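Local coordinates for protein carbonic anhydrase (Trichomonas vaginalis, PDB 6Y04) that probably catalyses the reversible hydration of carbon dioxide to hydrogencarbonate, as a zinc-dependent carbonic anhydrase of the beta class, at residues G110-M113 / L114-G117; G117-P120 / E121-E124; I144-S147 / V148-R152. One frame throughout, in Å; residues are numbered along the deposited sequence.

Interaction 1. Residues G110-M113 / L114-G117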
# COMPACT_ATOMS: atom_id res chain seq x y z
N GLY A 110 -11.04 10.81 16.43
CA GLY A 110 -11.59 12.13 16.69
C GLY A 110 -10.93 12.78 17.90
O GLY A 110 -10.48 13.91 17.82
N ALA A 111 -10.89 12.02 19.00
CA ALA A 111 -10.24 12.40 20.24
C ALA A 111 -8.79 12.84 19.99
O ALA A 111 -8.36 13.87 20.51
CB ALA A 111 -10.30 11.25 21.23
N GLN A 112 -8.06 12.05 19.18
CA GLN A 112 -6.66 12.31 18.89
C GLN A 112 -6.51 13.59 18.07
O GLN A 112 -5.60 14.39 18.31
CB GLN A 112 -6.04 11.11 18.18
CG GLN A 112 -5.80 9.92 19.10
CD GLN A 112 -4.76 10.22 20.14
OE1 GLN A 112 -5.07 10.62 21.27
NE2 GLN A 112 -3.50 10.07 19.77
N MET A 113 -7.44 13.79 17.13
CA MET A 113 -7.41 14.94 16.24
C MET A 113 -7.70 16.22 17.03
O MET A 113 -7.06 17.25 16.80
CB MET A 113 -8.41 14.77 15.10
CG MET A 113 -8.15 13.52 14.26
SD MET A 113 -9.13 13.34 12.74
CE MET A 113 -10.76 13.00 13.40
N LEU A 114 -8.65 16.14 17.96
CA LEU A 114 -9.01 17.25 18.83
C LEU A 114 -7.78 17.69 19.62
O LEU A 114 -7.52 18.88 19.73
CB LEU A 114 -10.14 16.82 19.77
CG LEU A 114 -11.55 16.95 19.21
CD1 LEU A 114 -12.58 16.19 20.05
CD2 LEU A 114 -11.95 18.41 19.04
N LYS A 115 -7.02 16.71 20.14
CA LYS A 115 -5.77 16.95 20.85
C LYS A 115 -4.80 17.74 19.98
O LYS A 115 -4.03 18.56 20.48
CB LYS A 115 -5.07 15.63 21.18
CG LYS A 115 -5.00 15.18 22.63
CD LYS A 115 -4.04 14.02 22.76
CE LYS A 115 -4.37 13.10 23.92
NZ LYS A 115 -3.24 12.19 24.24
N SER A 116 -4.84 17.49 18.67
CA SER A 116 -3.83 18.02 17.77
C SER A 116 -4.28 19.35 17.16
O SER A 116 -3.58 19.91 16.32
CB SER A 116 -3.46 17.00 16.71
OG SER A 116 -3.09 15.76 17.30
N GLY A 117 -5.42 19.86 17.63
CA GLY A 117 -5.86 21.19 17.25
C GLY A 117 -6.58 21.19 15.91
O GLY A 117 -6.66 22.21 15.23
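L114, M113 and Q112 carry most of this contact, at the C-terminal end of helix 106-115. L114 leans back over the preceding turn: its CB and CG both lie against the carbonyl oxygen of G110, the same oxygen that accepts the L114 backbone N-H (N to O 2.9 Å, N-H...O 161°). The next amide, K115 N, donates to A111 O at 3.2 Å. M113 meets the following residues mainly through its backbone and CB, and its side chain packs on I123 of helix 120-134 and on Y84 of the second subunit.

Q112 bends at chi2 (-66°), which lays its amide alongside the extended K115 chain, both pointing the same way. Q112 OE1 lies beside the end of the K115 chain, 3.7 Å from CE and 3.8 Å from NZ, whereas NE2 is hydrogen-bonded to the backbone oxygen of Y84 of the second subunit. The backbone carbonyl of Q112 serves the helix end: S116 OG, folded back beside its own N (chi1 -53°), donates to Q112 O at 3.0 Å, and S116 N adds a weak bond to the same oxygen. S116 N also donates to M113 O at 2.9 Å.

S116 leaves helical geometry, and G117, at positive phi, is the C-prime residue of a Schellman motif in which I118 N pairs with M113 O and G117 N with L114 O (3.1 Å). The carbonyls of Q112, M113 and L114 are thus met locally by backbone N-H groups and one serine hydroxyl, and the side-chain nitrogen NE2 of Q112 is given to the dimer interface.

Interaction 2. Residues G117-P120 / E121-E124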
# COMPACT_ATOMS: atom_id res chain seq x y z
N GLY A 117 -5.42 19.86 17.63
CA GLY A 117 -5.86 21.19 17.25
C GLY A 117 -6.58 21.19 15.91
O GLY A 117 -6.66 22.21 15.23
N ILE A 118 -7.10 20.02 15.52
CA ILE A 118 -7.92 19.90 14.32
C ILE A 118 -9.29 20.47 14.65
O ILE A 118 -9.83 20.19 15.72
CB ILE A 118 -8.00 18.42 13.86
CG1 ILE A 118 -6.63 17.81 13.57
CG2 ILE A 118 -8.99 18.25 12.71
CD1 ILE A 118 -5.83 18.50 12.48
N LYS A 119 -9.84 21.27 13.73
CA LYS A 119 -11.13 21.91 13.93
C LYS A 119 -12.22 20.86 14.13
O LYS A 119 -12.35 19.93 13.33
CB LYS A 119 -11.41 22.89 12.78
CG LYS A 119 -10.64 24.20 12.91
CD LYS A 119 -10.03 24.74 11.62
CE LYS A 119 -8.80 25.57 11.89
NZ LYS A 119 -8.42 26.39 10.72
N PRO A 120 -13.01 20.97 15.23
CA PRO A 120 -14.12 20.05 15.47
C PRO A 120 -15.08 19.93 14.28
O PRO A 120 -15.62 18.85 14.02
CB PRO A 120 -14.83 20.68 16.68
CG PRO A 120 -13.74 21.43 17.41
CD PRO A 120 -12.84 21.95 16.32
N GLU A 121 -15.27 21.04 13.57
CA GLU A 121 -16.20 21.10 12.46
C GLU A 121 -15.70 20.18 11.34
O GLU A 121 -16.49 19.52 10.67
CB GLU A 121 -16.34 22.54 11.99
CG GLU A 121 -17.78 22.91 11.67
CD GLU A 121 -17.95 24.15 10.81
OE1 GLU A 121 -17.12 25.09 10.93
OE2 GLU A 121 -18.92 24.19 10.02
N ASP A 122 -14.37 20.16 11.16
CA ASP A 122 -13.72 19.33 10.16
C ASP A 122 -13.85 17.85 10.53
O ASP A 122 -14.02 17.01 9.65
CB ASP A 122 -12.27 19.78 9.94
CG ASP A 122 -12.17 21.04 9.09
OD1 ASP A 122 -13.04 21.21 8.23
OD2 ASP A 122 -11.21 21.82 9.29
N ILE A 123 -13.77 17.55 11.83
CA ILE A 123 -13.87 16.19 12.33
C ILE A 123 -15.28 15.64 12.07
O ILE A 123 -15.45 14.48 11.71
CB ILE A 123 -13.48 16.12 13.82
CG1 ILE A 123 -12.00 16.47 14.03
CG2 ILE A 123 -13.85 14.77 14.41
CD1 ILE A 123 -11.52 16.39 15.46
N GLU A 124 -16.29 16.49 12.27
CA GLU A 124 -17.67 16.10 12.07
C GLU A 124 -17.95 15.89 10.57
O GLU A 124 -18.70 15.00 10.19
CB GLU A 124 -18.63 17.08 12.74
CG GLU A 124 -20.05 16.54 12.90
CD GLU A 124 -20.22 15.38 13.88
OE1 GLU A 124 -19.86 15.54 15.06
OE2 GLU A 124 -20.72 14.30 13.46
O HOH W 1 -8.99 21.10 10.58
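With CG1 of I118 beside its own backbone N (chi1 -59°), the CG2 methyl swings to the far side of that N and meets I123. I123 sets CG1 beside its N in the same way (chi1 -65°) and continues extended, and the two branched chains cross at about a right angle, I118 CG2 lying 3.7 Å from I123 CG1. The CG1 of I123 also rests against the carbonyl oxygen of K119. D122 keeps its carboxylate close to its own N, while K119 turns at chi2, and these two chains run side by side in the same direction. A carboxylate oxygen, D122 OD2, lies against the aliphatic part of K119, 3.7 Å from CB; the ammonium stays apart, with K119 NZ 5.5 Å from D122 OD2, so any attraction of the opposite charges would act without direct contact.

K119 is the N-cap residue of helix 120-134, and P120 opens its first turn, where a residue lacking an N-H costs the helix no bond. The K119 carbonyl accepts I123 N at 3.2 Å and a weaker bond from D122 N. P120 O follows by accepting E124 N at 3.0 Å. A water joins cap and first turn: it donates to D122 OD2 (2.7 Å) and accepts from K119 N at 3.3 Å, linking the carboxylate to the backbone just ahead of the helix. The negative charge of D122 in this first turn probably interacts favourably with the positive end of the helix dipole. I118 packs on M113 of helix 106-115, and P120 and I123 on L114; P155 of the second subunit packs against I118 and D122.

Interaction 3. Residues I144-S147 / V148-R152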
# COMPACT_ATOMS: atom_id res chain seq x y z
N ILE A 144 -10.97 -10.01 6.13
CA ILE A 144 -10.39 -10.76 5.02
C ILE A 144 -11.53 -11.33 4.17
O ILE A 144 -11.56 -11.13 2.96
CB ILE A 144 -9.44 -11.87 5.50
CG1 ILE A 144 -8.15 -11.30 6.10
CG2 ILE A 144 -9.14 -12.85 4.37
CD1 ILE A 144 -7.47 -12.24 7.08
N LYS A 145 -12.47 -12.02 4.83
CA LYS A 145 -13.59 -12.67 4.16
C LYS A 145 -14.39 -11.64 3.37
O LYS A 145 -14.76 -11.88 2.22
CB LYS A 145 -14.45 -13.42 5.18
CG LYS A 145 -13.97 -14.82 5.52
CD LYS A 145 -14.53 -15.39 6.82
CE LYS A 145 -14.27 -16.87 6.96
NZ LYS A 145 -14.47 -17.36 8.35
N ASN A 146 -14.64 -10.47 3.98
CA ASN A 146 -15.45 -9.41 3.41
C ASN A 146 -14.70 -8.72 2.26
O ASN A 146 -15.30 -8.34 1.26
CB ASN A 146 -15.91 -8.44 4.50
CG ASN A 146 -17.01 -7.49 4.04
OD1 ASN A 146 -18.19 -7.79 4.18
ND2 ASN A 146 -16.63 -6.34 3.50
N SER A 147 -13.38 -8.57 2.42
CA SER A 147 -12.56 -7.93 1.41
C SER A 147 -12.50 -8.81 0.16
O SER A 147 -12.63 -8.30 -0.95
CB SER A 147 -11.19 -7.64 1.94
OG SER A 147 -11.24 -6.50 2.77
N VAL A 148 -12.31 -10.11 0.37
CA VAL A 148 -12.29 -11.07 -0.73
C VAL A 148 -13.63 -11.03 -1.46
O VAL A 148 -13.68 -11.19 -2.67
CB VAL A 148 -11.92 -12.48 -0.25
CG1 VAL A 148 -12.09 -13.53 -1.34
CG2 VAL A 148 -10.50 -12.52 0.29
N ARG A 149 -14.72 -10.78 -0.72
CA ARG A 149 -16.04 -10.72 -1.32
C ARG A 149 -16.17 -9.46 -2.18
O ARG A 149 -16.68 -9.53 -3.29
CB ARG A 149 -17.14 -10.82 -0.26
CG ARG A 149 -18.52 -11.13 -0.84
CD ARG A 149 -19.67 -10.79 0.10
NE ARG A 149 -19.32 -9.70 1.00
CZ ARG A 149 -19.83 -8.46 0.96
NH1 ARG A 149 -20.76 -8.14 0.08
NH2 ARG A 149 -19.42 -7.56 1.84
N CYS A 150 -15.71 -8.32 -1.66
CA CYS A 150 -15.90 -7.04 -2.32
C CYS A 150 -15.07 -6.94 -3.60
O CYS A 150 -15.49 -6.30 -4.56
CB CYS A 150 -15.62 -5.86 -1.40
SG CYS A 150 -16.95 -5.58 -0.19
N VAL A 151 -13.90 -7.58 -3.62
CA VAL A 151 -13.10 -7.63 -4.83
C VAL A 151 -13.81 -8.51 -5.85
O VAL A 151 -13.93 -8.15 -7.02
CB VAL A 151 -11.65 -8.07 -4.56
CG1 VAL A 151 -10.82 -8.12 -5.84
CG2 VAL A 151 -10.98 -7.18 -3.53
N ARG A 152 -14.32 -9.66 -5.39
CA ARG A 152 -15.02 -10.62 -6.24
C ARG A 152 -16.20 -9.95 -6.95
O ARG A 152 -16.34 -10.07 -8.16
CB ARG A 152 -15.42 -11.86 -5.43
CG ARG A 152 -16.22 -12.91 -6.19
CD ARG A 152 -15.82 -13.04 -7.65
NE ARG A 152 -14.63 -13.86 -7.90
CZ ARG A 152 -13.68 -13.57 -8.78
NH1 ARG A 152 -13.72 -12.46 -9.50
NH2 ARG A 152 -12.66 -14.39 -8.92
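N146 and R149, one turn apart, meet through their side-chain ends: R149 NH2 donates to N146 OD1 at 2.7 Å, with an N-H...O angle of 149°. The oxygen sits near the guanidinium plane, at its edge, but the donor stands above the amide plane and off the lone pairs, the two flat groups being turned 63° apart. R149 bends at chi3 (28°) to bring NH2 round to the amide, and its NH1 has a long, weak ion pair with E153. Four carbonyls are satisfied by amides four residues on: I144 O by V148 N (2.9 Å), K145 O by R149 N, N146 O by C150 N and S147 O by V151 N (3.0 Å). The hydroxyl of buried S147 is hydrogen-bonded to N143 O and I67 N. Beyond the contact, R152 gives NH1 to P158 O and NH2 to I161 O. On the inner face V148 CG2 presses against I144 O at 3.2 Å, and I144, S147, V148 and V151 pack on strands 90-96 and 163-168. The pattern is that of an amphipathic alpha-helix, here helix 140-152 lying against the central sheet of the beta-carbonic anhydrase fold.

Interactions 1 and 2 form one connection between successive helices: they share G117, their centres lie 8 Å apart, and helix 106-115 leads through the turn into helix 120-134. M113 O probably accepts a hydrogen bond from I118 N, and I123 CD1 packs on G110 O, so the first helix end and the second helix start are fastened together. Both also touch the second subunit, placing this outlying connection at the dimer interface. Interaction 3 comes later in the chain, on helix 140-152, its centre about 32 Å from the other two and its nearest atoms about 22 Å from theirs. It is the one near the metal, with the I144 side chain about 10 Å from the zinc ion.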